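Variable region-containing chitin-binding protein 3 (Branchiostoma floridae, PDB 1XT5) probably binds chitin and may hydrolyse its beta-1,4 linkages, and is represented here by its N-terminal V-type immunoglobulin domain, from an amphioxus innate immune receptor. Local coordinates at residues P36-P47 against D103-W114; T51-N59 against D71-F80. All blocks are in the same frame, centred on the assembly; numbering follows the deposited sequence.

Contact 1 (P36-P47 against D103-W114); sequences PPVISWLKGASP and DGGRYWCQVAQW. With SO4 (sulfate ion), chain B.
CB of C109 lies over one face of the W41 indole, 3.6 Å from the centroid of the W41 six-membered ring. SG of C109 is oblique to that ring and forms the disulfide with C26, so W41 packs on the disulfide as in the immunoglobulin core. W41 NE1 is hydrogen-bonded to P92 O. K43 CG sits over the Y107 ring, 4.0 Å from its centroid. With CG anti to the backbone N (chi1 -174°), K43 runs extended past the phenol until a bend at chi4 (-72°) turns NZ to G104 O at 3.0 Å. Y107 OH donates to a lone pair of D103 O.

On the surface that carries L42, CD of P47 is over the centre of the W108 six-membered ring at 3.7 Å. W108 NE1 donates to G44 O at 2.9 Å. The oxygen lies in the indole plane, but the N-H comes from above the G44 carbonyl plane and the bond is bent.

Backbone bonds pair V38 with A112, S40 with Q110 and L42 with W108; W41-C109 and K43-Y107 are non-hydrogen-bonded pairs. These C and F strands of the V-type domain are flanked by strands 50-58 and 122-132. W41 and Y107 face strand 22-31 of the other sheet.

Contact 2 (T51-N59 against D71-F80); sequences TKVFKGNYN and DSYKESFGDF
K52 and F77 are brought together by their first torsions. Each places CG anti to its own carbonyl carbon (chi1 -67° in K52, -63° in F77). A bend at chi3 of K52 then carries the end of the lysine across the phenyl ring. CE of K52 lies over one face of the F77 ring, 3.6 Å from the F77 centroid. NZ of K52 is off-centre at 4.1 Å from the centroid, a cation-pi contact. CG of E75 packs on the opposite face, so the F77 ring is clamped between two aliphatic chains. A water links K52 NZ to Y73 OH, and Y73 OH donates to E75 OE1 at 2.6 Å. This carboxylate oxygen is met on its anti side.

V53 points the other way, into the domain. Its CG2 sits over the F80 ring, 3.9 Å from the centroid. F80 also touches Y107 and D103. F54 crosses K74 obliquely, with CZ of F54 3.8 Å from CB of K74. K74 NZ has its salt bridge with E69.

At the other end N59 ND2 donates to D71 OD1 at 2.9 Å. The oxygen lies in the amide plane of N59, but the N-H comes from above the carboxylate plane. The two planes are 73° apart. N59 N also donates to D71 O, so two bonds close this end. N57 ND2 turns back to Y58 O, while OD1 of N57 rests at the edge of the Y73 ring.

Backbone bonds pair K55 with E75 and N57 with Y73 in an antiparallel ladder. V53 and F54 both pair with W41 of the neighbouring strand 38-44, a classic beta bulge. Paired strands of this kind match the C' and C'' strands that distinguish a V-type immunoglobulin domain.

Contacts 1 and 2 have centres about 10 Å apart and belong to one sheet of the V-type immunoglobulin domain. Their four strands are consecutive in it, in the order 105-112, 38-44, 50-58, 72-76. Backbone pairing joins the contacts: I39 N lies 2.8 Å from G56 O, and K43 N lies 2.8 Å from T51 O, both probable hydrogen bonds. Along the chain, contact 2 is nested inside the loop closed by contact 1. Contact 1 pairs strands distant in sequence in the middle of the domain and carries C109 of the intersheet disulfide. Contact 2 extends the sheet to one of its edge strands, 72-76, adding the C'-C'' edge that distinguishes a V-type domain.

Contact 1 (P36-P47 against D103-W114)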
loop_
_atom_site.group_PDB
_atom_site.type_symbol
_atom_site.label_atom_id
_atom_site.label_comp_id
_atom_site.label_asym_id
_atom_site.label_seq_id
_atom_site.Cartn_x
_atom_site.Cartn_y
_atom_site.Cartn_z
ATOM N N PRO A 36 6.243 14.606 1.878
ATOM C CA PRO A 36 5.590 13.365 1.352
ATOM C C PRO A 36 6.163 12.119 1.993
ATOM O O PRO A 36 7.353 12.032 2.222
ATOM C CB PRO A 36 5.928 13.423 -0.135
ATOM C CG PRO A 36 7.109 14.335 -0.223
ATOM C CD PRO A 36 7.014 15.334 0.877
ATOM N N PRO A 37 5.320 11.157 2.363
ATOM C CA PRO A 37 5.757 9.873 2.909
ATOM C C PRO A 37 6.089 8.901 1.815
ATOM O O PRO A 37 6.185 9.254 0.644
ATOM C CB PRO A 37 4.557 9.498 3.797
ATOM C CG PRO A 37 3.411 9.973 2.966
ATOM C CD PRO A 37 3.843 11.292 2.388
ATOM N N VAL A 38 6.302 7.658 2.200
ATOM C CA VAL A 38 6.541 6.558 1.294
ATOM C C VAL A 38 5.570 5.430 1.587
ATOM O O VAL A 38 5.360 5.057 2.753
ATOM C CB VAL A 38 8.011 6.135 1.306
ATOM C CG1 VAL A 38 8.573 5.854 2.666
ATOM C CG2 VAL A 38 8.186 4.937 0.367
ATOM N N ILE A 39 4.941 4.966 0.508
ATOM C CA ILE A 39 3.901 3.944 0.567
ATOM C C ILE A 39 4.487 2.634 0.156
ATOM O O ILE A 39 5.144 2.543 -0.900
ATOM C CB ILE A 39 2.749 4.308 -0.435
ATOM C CG1 ILE A 39 1.969 5.537 0.003
ATOM C CG2 ILE A 39 1.832 3.131 -0.719
ATOM C CD1 ILE A 39 2.626 6.848 0.301
ATOM N N SER A 40 4.245 1.585 0.935
ATOM C CA SER A 40 4.611 0.235 0.585
ATOM C C SER A 40 3.404 -0.682 0.753
ATOM O O SER A 40 2.709 -0.609 1.760
ATOM C CB SER A 40 5.723 -0.283 1.503
ATOM O OG SER A 40 6.859 0.538 1.481
ATOM N N TRP A 41 3.157 -1.518 -0.235
ATOM C CA TRP A 41 2.235 -2.656 -0.093
ATOM C C TRP A 41 3.107 -3.886 -0.051
ATOM O O TRP A 41 3.969 -4.107 -0.917
ATOM C CB TRP A 41 1.250 -2.705 -1.238
ATOM C CG TRP A 41 0.105 -1.768 -1.137
ATOM C CD1 TRP A 41 -0.018 -0.508 -1.651
ATOM C CD2 TRP A 41 -1.139 -2.033 -0.419
ATOM N NE1 TRP A 41 -1.235 0.024 -1.309
ATOM C CE2 TRP A 41 -1.940 -0.888 -0.591
ATOM C CE3 TRP A 41 -1.622 -3.137 0.293
ATOM C CZ2 TRP A 41 -3.236 -0.828 -0.052
ATOM C CZ3 TRP A 41 -2.892 -3.069 0.822
ATOM C CH2 TRP A 41 -3.701 -1.932 0.641
ATOM N N LEU A 42 2.899 -4.700 0.989
ATOM C CA LEU A 42 3.748 -5.798 1.360
ATOM C C LEU A 42 2.861 -7.023 1.588
ATOM O O LEU A 42 1.933 -6.921 2.402
ATOM C CB LEU A 42 4.518 -5.454 2.630
ATOM C CG LEU A 42 5.380 -4.193 2.564
ATOM C CD1 LEU A 42 5.810 -3.728 3.945
ATOM C CD2 LEU A 42 6.557 -4.355 1.643
ATOM N N LYS A 43 3.137 -8.144 0.945
ATOM C CA LYS A 43 2.280 -9.331 1.104
ATOM C C LYS A 43 2.947 -10.316 2.019
ATOM O O LYS A 43 4.073 -10.752 1.768
ATOM C CB LYS A 43 2.026 -9.999 -0.255
ATOM C CG LYS A 43 1.022 -11.150 -0.142
ATOM C CD LYS A 43 0.931 -11.868 -1.489
ATOM C CE LYS A 43 -0.148 -12.896 -1.465
ATOM N NZ LYS A 43 0.167 -14.057 -0.664
ATOM N N GLY A 44 2.289 -10.674 3.116
ATOM C CA GLY A 44 2.816 -11.669 4.032
ATOM C C GLY A 44 2.139 -11.557 5.390
ATOM O O GLY A 44 1.220 -10.790 5.614
ATOM N N ALA A 45 2.669 -12.358 6.311
ATOM C CA ALA A 45 2.113 -12.390 7.662
ATOM C C ALA A 45 2.204 -11.045 8.395
ATOM O O ALA A 45 1.312 -10.721 9.181
ATOM C CB ALA A 45 2.808 -13.482 8.473
ATOM N N SER A 46 3.320 -10.339 8.148
ATOM C CA SER A 46 3.541 -9.078 8.836
ATOM C C SER A 46 4.332 -8.157 7.900
ATOM O O SER A 46 4.882 -8.668 6.923
ATOM C CB SER A 46 4.281 -9.257 10.161
ATOM O OG SER A 46 5.601 -9.735 9.908
ATOM N N PRO A 47 4.411 -6.887 8.190
ATOM C CA PRO A 47 5.151 -5.985 7.289
ATOM C C PRO A 47 6.565 -6.440 7.062
ATOM O O PRO A 47 7.083 -6.294 5.943
ATOM C CB PRO A 47 5.111 -4.624 7.986
ATOM C CG PRO A 47 3.769 -4.649 8.674
ATOM C CD PRO A 47 3.705 -6.068 9.214
ATOM N N ASP A 103 -2.402 -15.345 -5.294
ATOM C CA ASP A 103 -2.460 -13.989 -4.803
ATOM C C ASP A 103 -3.290 -13.877 -3.531
ATOM O O ASP A 103 -3.227 -12.848 -2.855
ATOM C CB ASP A 103 -3.017 -13.015 -5.843
ATOM C CG ASP A 103 -2.116 -12.663 -6.992
ATOM O OD1 ASP A 103 -0.903 -12.905 -6.926
ATOM O OD2 ASP A 103 -2.667 -12.173 -7.992
ATOM N N GLY A 104 -4.093 -14.895 -3.142
ATOM C CA GLY A 104 -4.748 -14.811 -1.852
ATOM C C GLY A 104 -3.752 -14.691 -0.743
ATOM O O GLY A 104 -2.638 -15.231 -0.783
ATOM N N GLY A 105 -4.135 -13.973 0.312
ATOM C CA GLY A 105 -3.240 -13.761 1.412
ATOM C C GLY A 105 -3.501 -12.448 2.096
ATOM O O GLY A 105 -4.636 -11.945 2.093
ATOM N N ARG A 106 -2.440 -11.902 2.672
ATOM C CA ARG A 106 -2.535 -10.733 3.520
ATOM C C ARG A 106 -1.662 -9.609 2.974
ATOM O O ARG A 106 -0.447 -9.799 2.808
ATOM C CB ARG A 106 -2.137 -11.072 4.942
ATOM C CG ARG A 106 -2.369 -9.931 5.938
ATOM C CD ARG A 106 -2.247 -10.374 7.372
ATOM N NE ARG A 106 -3.203 -11.420 7.723
ATOM C CZ ARG A 106 -4.423 -11.255 8.145
ATOM N NH1 ARG A 106 -4.953 -10.044 8.238
ATOM N NH2 ARG A 106 -5.175 -12.288 8.469
ATOM N N TYR A 107 -2.249 -8.466 2.694
ATOM C CA TYR A 107 -1.598 -7.342 2.080
ATOM C C TYR A 107 -1.560 -6.186 3.063
ATOM O O TYR A 107 -2.591 -5.687 3.504
ATOM C CB TYR A 107 -2.349 -6.931 0.802
ATOM C CG TYR A 107 -2.225 -7.924 -0.308
ATOM C CD1 TYR A 107 -2.959 -9.083 -0.351
ATOM C CD2 TYR A 107 -1.319 -7.725 -1.357
ATOM C CE1 TYR A 107 -2.821 -10.011 -1.355
ATOM C CE2 TYR A 107 -1.160 -8.614 -2.390
ATOM C CZ TYR A 107 -1.946 -9.781 -2.390
ATOM O OH TYR A 107 -1.786 -10.664 -3.411
ATOM N N TRP A 108 -0.360 -5.742 3.398
ATOM C CA TRP A 108 -0.152 -4.645 4.325
ATOM C C TRP A 108 0.016 -3.351 3.550
ATOM O O TRP A 108 0.891 -3.245 2.698
ATOM C CB TRP A 108 1.123 -4.902 5.151
ATOM C CG TRP A 108 0.948 -6.070 6.059
ATOM C CD1 TRP A 108 1.167 -7.395 5.746
ATOM C CD2 TRP A 108 0.479 -6.037 7.403
ATOM N NE1 TRP A 108 0.857 -8.182 6.816
ATOM C CE2 TRP A 108 0.437 -7.395 7.842
ATOM C CE3 TRP A 108 0.082 -5.065 8.264
ATOM C CZ2 TRP A 108 0.020 -7.724 9.120
ATOM C CZ3 TRP A 108 -0.331 -5.385 9.528
ATOM C CH2 TRP A 108 -0.361 -6.723 9.958
ATOM N N CYS A 109 -0.820 -2.361 3.915
ATOM C CA CYS A 109 -0.656 -0.983 3.470
ATOM C C CYS A 109 0.164 -0.283 4.561
ATOM O O CYS A 109 -0.322 -0.094 5.662
ATOM C CB CYS A 109 -2.014 -0.338 3.312
ATOM S SG CYS A 109 -1.827 1.366 2.713
ATOM N N GLN A 110 1.394 0.038 4.232
ATOM C CA GLN A 110 2.328 0.685 5.135
ATOM C C GLN A 110 2.610 2.080 4.587
ATOM O O GLN A 110 2.950 2.240 3.416
ATOM C CB GLN A 110 3.612 -0.120 5.239
ATOM C CG GLN A 110 4.645 0.534 6.144
ATOM C CD GLN A 110 5.858 -0.333 6.217
ATOM O OE1 GLN A 110 5.891 -1.316 6.934
ATOM N NE2 GLN A 110 6.834 -0.044 5.397
ATOM N N VAL A 111 2.519 3.088 5.447
ATOM C CA VAL A 111 2.837 4.451 5.071
ATOM C C VAL A 111 3.823 4.974 6.128
ATOM O O VAL A 111 3.588 4.825 7.339
ATOM C CB VAL A 111 1.599 5.339 4.943
ATOM C CG1 VAL A 111 1.980 6.717 4.386
ATOM C CG2 VAL A 111 0.531 4.709 4.074
ATOM N N ALA A 112 4.929 5.559 5.679
ATOM C CA ALA A 112 5.986 5.933 6.601
ATOM C C ALA A 112 6.639 7.234 6.151
ATOM O O ALA A 112 6.757 7.503 4.954
ATOM C CB ALA A 112 7.081 4.861 6.649
ATOM N N GLN A 113 7.113 7.992 7.121
ATOM C CA GLN A 113 8.050 9.043 6.820
ATOM C C GLN A 113 9.245 8.491 6.037
ATOM O O GLN A 113 9.632 7.343 6.260
ATOM C CB GLN A 113 8.587 9.675 8.075
ATOM C CG GLN A 113 7.531 10.335 8.913
ATOM C CD GLN A 113 8.143 10.883 10.193
ATOM O OE1 GLN A 113 8.740 10.142 10.968
ATOM N NE2 GLN A 113 8.023 12.179 10.394
ATOM N N TRP A 114 9.849 9.284 5.187
ATOM C CA TRP A 114 11.030 8.833 4.449
ATOM C C TRP A 114 12.163 8.412 5.389
ATOM O O TRP A 114 12.908 7.492 5.063
ATOM C CB TRP A 114 11.585 9.916 3.546
ATOM C CG TRP A 114 10.769 10.214 2.340
ATOM C CD1 TRP A 114 9.586 9.701 1.951
ATOM C CD2 TRP A 114 11.109 11.156 1.307
ATOM N NE1 TRP A 114 9.161 10.212 0.780
ATOM C CE2 TRP A 114 10.093 11.145 0.347
ATOM C CE3 TRP A 114 12.201 12.005 1.112
ATOM C CZ2 TRP A 114 10.090 11.945 -0.798
ATOM C CZ3 TRP A 114 12.217 12.796 -0.005
ATOM C CH2 TRP A 114 11.199 12.770 -0.932
HETATM S S SO4 B . 9.374 14.133 14.040
HETATM O O1 SO4 B . 10.685 14.925 14.014
HETATM O O2 SO4 B . 9.008 13.819 12.652
HETATM O O3 SO4 B . 8.346 14.818 14.700
HETATM O O4 SO4 B . 9.659 12.891 14.750
HETATM O O HOH W 1 8.836 11.855 4.556
HETATM O O HOH W 2 6.579 2.441 3.461
#

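Contact 2 (T51-N59 against D71-F80)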
loop_
_atom_site.group_PDB
_atom_site.type_symbol
_atom_site.label_atom_id
_atom_site.label_comp_id
_atom_site.label_asym_id
_atom_site.label_seq_id
_atom_site.Cartn_x
_atom_site.Cartn_y
_atom_site.Cartn_z
ATOM N N THR A 51 6.810 -10.073 1.171
ATOM C CA THR A 51 7.404 -9.787 -0.112
ATOM C C THR A 51 6.805 -8.484 -0.654
ATOM O O THR A 51 5.645 -8.129 -0.401
ATOM C CB THR A 51 7.254 -10.954 -1.094
ATOM O OG1 THR A 51 8.152 -10.797 -2.193
ATOM C CG2 THR A 51 5.860 -11.064 -1.612
ATOM N N LYS A 52 7.607 -7.724 -1.402
ATOM C CA LYS A 52 7.160 -6.449 -1.938
ATOM C C LYS A 52 6.151 -6.619 -3.021
ATOM O O LYS A 52 6.354 -7.372 -3.982
ATOM C CB LYS A 52 8.380 -5.651 -2.466
ATOM C CG LYS A 52 9.320 -5.212 -1.381
ATOM C CD LYS A 52 10.583 -4.644 -2.043
ATOM C CE LYS A 52 10.383 -3.206 -2.465
ATOM N NZ LYS A 52 11.647 -2.461 -2.662
ATOM N N VAL A 53 5.079 -5.810 -2.948
ATOM C CA VAL A 53 4.080 -5.711 -4.021
ATOM C C VAL A 53 4.279 -4.404 -4.807
ATOM O O VAL A 53 4.357 -4.383 -6.023
ATOM C CB VAL A 53 2.664 -5.839 -3.466
ATOM C CG1 VAL A 53 1.641 -5.665 -4.551
ATOM C CG2 VAL A 53 2.523 -7.175 -2.736
ATOM N N PHE A 54 4.320 -3.303 -4.070
ATOM C CA PHE A 54 4.351 -1.971 -4.605
ATOM C C PHE A 54 5.116 -1.079 -3.644
ATOM O O PHE A 54 4.974 -1.213 -2.432
ATOM C CB PHE A 54 2.925 -1.446 -4.817
ATOM C CG PHE A 54 2.848 -0.008 -5.316
ATOM C CD1 PHE A 54 2.776 0.241 -6.684
ATOM C CD2 PHE A 54 2.857 1.055 -4.422
ATOM C CE1 PHE A 54 2.744 1.556 -7.135
ATOM C CE2 PHE A 54 2.856 2.377 -4.870
ATOM C CZ PHE A 54 2.780 2.567 -6.231
ATOM N N LYS A 55 5.813 -0.096 -4.194
ATOM C CA LYS A 55 6.390 0.987 -3.411
ATOM C C LYS A 55 6.240 2.290 -4.216
ATOM O O LYS A 55 6.389 2.277 -5.446
ATOM C CB LYS A 55 7.843 0.747 -3.028
ATOM C CG LYS A 55 8.461 1.646 -1.973
ATOM C CD LYS A 55 9.881 1.262 -1.617
ATOM C CE LYS A 55 10.493 2.160 -0.585
ATOM N NZ LYS A 55 11.893 1.740 -0.244
ATOM N N GLY A 56 6.004 3.392 -3.539
ATOM C CA GLY A 56 5.966 4.659 -4.209
ATOM C C GLY A 56 6.044 5.831 -3.276
ATOM O O GLY A 56 5.790 5.719 -2.078
ATOM N N ASN A 57 6.361 6.991 -3.849
ATOM C CA ASN A 57 6.341 8.221 -3.103
ATOM C C ASN A 57 6.243 9.396 -4.082
ATOM O O ASN A 57 6.802 9.346 -5.159
ATOM C CB ASN A 57 7.594 8.440 -2.228
ATOM C CG ASN A 57 8.911 8.384 -2.956
ATOM O OD1 ASN A 57 9.521 7.354 -3.166
ATOM N ND2 ASN A 57 9.396 9.566 -3.376
ATOM N N TYR A 58 5.562 10.453 -3.669
ATOM C CA TYR A 58 5.658 11.701 -4.420
ATOM C C TYR A 58 7.100 12.219 -4.353
ATOM O O TYR A 58 7.776 12.035 -3.337
ATOM C CB TYR A 58 4.753 12.765 -3.800
ATOM C CG TYR A 58 3.282 12.479 -3.968
ATOM C CD1 TYR A 58 2.472 12.222 -2.876
ATOM C CD2 TYR A 58 2.679 12.466 -5.206
ATOM C CE1 TYR A 58 1.128 11.982 -3.002
ATOM C CE2 TYR A 58 1.322 12.207 -5.344
ATOM C CZ TYR A 58 0.554 11.950 -4.252
ATOM O OH TYR A 58 -0.785 11.669 -4.373
ATOM N N ASN A 59 7.529 12.865 -5.389
ATOM C CA ASN A 59 8.824 13.520 -5.389
ATOM C C ASN A 59 8.654 14.907 -4.799
ATOM O O ASN A 59 7.627 15.563 -4.886
ATOM C CB ASN A 59 9.387 13.588 -6.795
ATOM C CG ASN A 59 9.769 12.180 -7.278
ATOM O OD1 ASN A 59 10.169 11.337 -6.486
ATOM N ND2 ASN A 59 9.674 11.990 -8.595
ATOM N N ASP A 71 4.729 13.379 -10.891
ATOM C CA ASP A 71 6.094 13.565 -10.434
ATOM C C ASP A 71 6.250 12.713 -9.171
ATOM O O ASP A 71 6.219 13.192 -8.061
ATOM C CB ASP A 71 6.379 15.016 -10.125
ATOM C CG ASP A 71 7.871 15.244 -9.887
ATOM O OD1 ASP A 71 8.670 14.325 -10.078
ATOM O OD2 ASP A 71 8.151 16.415 -9.541
ATOM N N SER A 72 6.382 11.411 -9.396
ATOM C CA SER A 72 6.391 10.452 -8.322
ATOM C C SER A 72 7.197 9.239 -8.760
ATOM O O SER A 72 7.291 8.944 -9.953
ATOM C CB SER A 72 4.979 10.014 -7.939
ATOM O OG SER A 72 4.321 9.384 -9.005
ATOM N N TYR A 73 7.653 8.498 -7.780
ATOM C CA TYR A 73 8.186 7.139 -7.925
ATOM C C TYR A 73 7.052 6.165 -7.665
ATOM O O TYR A 73 6.401 6.275 -6.638
ATOM C CB TYR A 73 9.291 6.911 -6.882
ATOM C CG TYR A 73 9.668 5.449 -6.737
ATOM C CD1 TYR A 73 10.184 4.727 -7.768
ATOM C CD2 TYR A 73 9.485 4.815 -5.494
ATOM C CE1 TYR A 73 10.528 3.395 -7.628
ATOM C CE2 TYR A 73 9.838 3.475 -5.362
ATOM C CZ TYR A 73 10.348 2.756 -6.396
ATOM O OH TYR A 73 10.688 1.427 -6.217
ATOM N N LYS A 74 6.859 5.227 -8.590
ATOM C CA LYS A 74 5.893 4.153 -8.411
ATOM C C LYS A 74 6.479 2.902 -9.016
ATOM O O LYS A 74 6.891 2.940 -10.181
ATOM C CB LYS A 74 4.551 4.471 -9.061
ATOM C CG LYS A 74 3.833 5.652 -8.457
ATOM C CD LYS A 74 2.418 5.824 -9.001
ATOM C CE LYS A 74 1.734 7.001 -8.373
ATOM N NZ LYS A 74 0.332 7.190 -8.768
ATOM N N GLU A 75 6.482 1.797 -8.291
ATOM C CA GLU A 75 7.037 0.554 -8.811
ATOM C C GLU A 75 6.287 -0.628 -8.247
ATOM O O GLU A 75 5.995 -0.683 -7.047
ATOM C CB GLU A 75 8.521 0.453 -8.471
ATOM C CG GLU A 75 9.215 -0.754 -9.063
ATOM C CD GLU A 75 10.712 -0.744 -9.019
ATOM O OE1 GLU A 75 11.282 0.131 -8.337
ATOM O OE2 GLU A 75 11.306 -1.673 -9.642
ATOM N N SER A 76 6.012 -1.614 -9.100
ATOM C CA SER A 76 5.512 -2.922 -8.682
ATOM C C SER A 76 6.609 -3.960 -8.858
ATOM O O SER A 76 7.529 -3.800 -9.662
ATOM C CB SER A 76 4.298 -3.314 -9.477
ATOM O OG SER A 76 4.486 -3.283 -10.889
ATOM N N PHE A 77 6.519 -5.031 -8.051
ATOM C CA PHE A 77 7.634 -5.943 -7.865
ATOM C C PHE A 77 7.296 -7.394 -8.056
ATOM O O PHE A 77 6.179 -7.846 -7.812
ATOM C CB PHE A 77 8.252 -5.786 -6.441
ATOM C CG PHE A 77 8.839 -4.427 -6.191
ATOM C CD1 PHE A 77 8.047 -3.413 -5.686
ATOM C CD2 PHE A 77 10.188 -4.187 -6.459
ATOM C CE1 PHE A 77 8.526 -2.153 -5.454
ATOM C CE2 PHE A 77 10.666 -2.921 -6.239
ATOM C CZ PHE A 77 9.853 -1.924 -5.746
ATOM N N GLY A 78 8.316 -8.181 -8.486
ATOM C CA GLY A 78 8.187 -9.611 -8.443
ATOM C C GLY A 78 7.018 -10.093 -9.280
ATOM O O GLY A 78 6.818 -9.682 -10.421
ATOM N N ASP A 79 6.268 -11.036 -8.705
ATOM C CA ASP A 79 5.153 -11.599 -9.404
ATOM C C ASP A 79 4.040 -10.594 -9.651
ATOM O O ASP A 79 3.102 -10.905 -10.358
ATOM C CB ASP A 79 4.622 -12.777 -8.568
ATOM C CG ASP A 79 5.553 -13.976 -8.639
ATOM O OD1 ASP A 79 6.427 -14.106 -9.476
ATOM O OD2 ASP A 79 5.319 -14.790 -7.748
ATOM N N PHE A 80 4.111 -9.423 -9.036
ATOM C CA PHE A 80 3.094 -8.396 -9.166
ATOM C C PHE A 80 3.429 -7.355 -10.203
ATOM O O PHE A 80 2.635 -6.465 -10.436
ATOM C CB PHE A 80 2.841 -7.688 -7.807
ATOM C CG PHE A 80 2.537 -8.717 -6.708
ATOM C CD1 PHE A 80 3.580 -9.178 -5.928
ATOM C CD2 PHE A 80 1.272 -9.159 -6.555
ATOM C CE1 PHE A 80 3.386 -10.160 -4.982
ATOM C CE2 PHE A 80 1.020 -10.163 -5.581
ATOM C CZ PHE A 80 2.094 -10.607 -4.838
HETATM O O HOH W 3 12.127 0.015 -4.216
HETATM O O HOH W 4 5.103 15.270 -6.416
#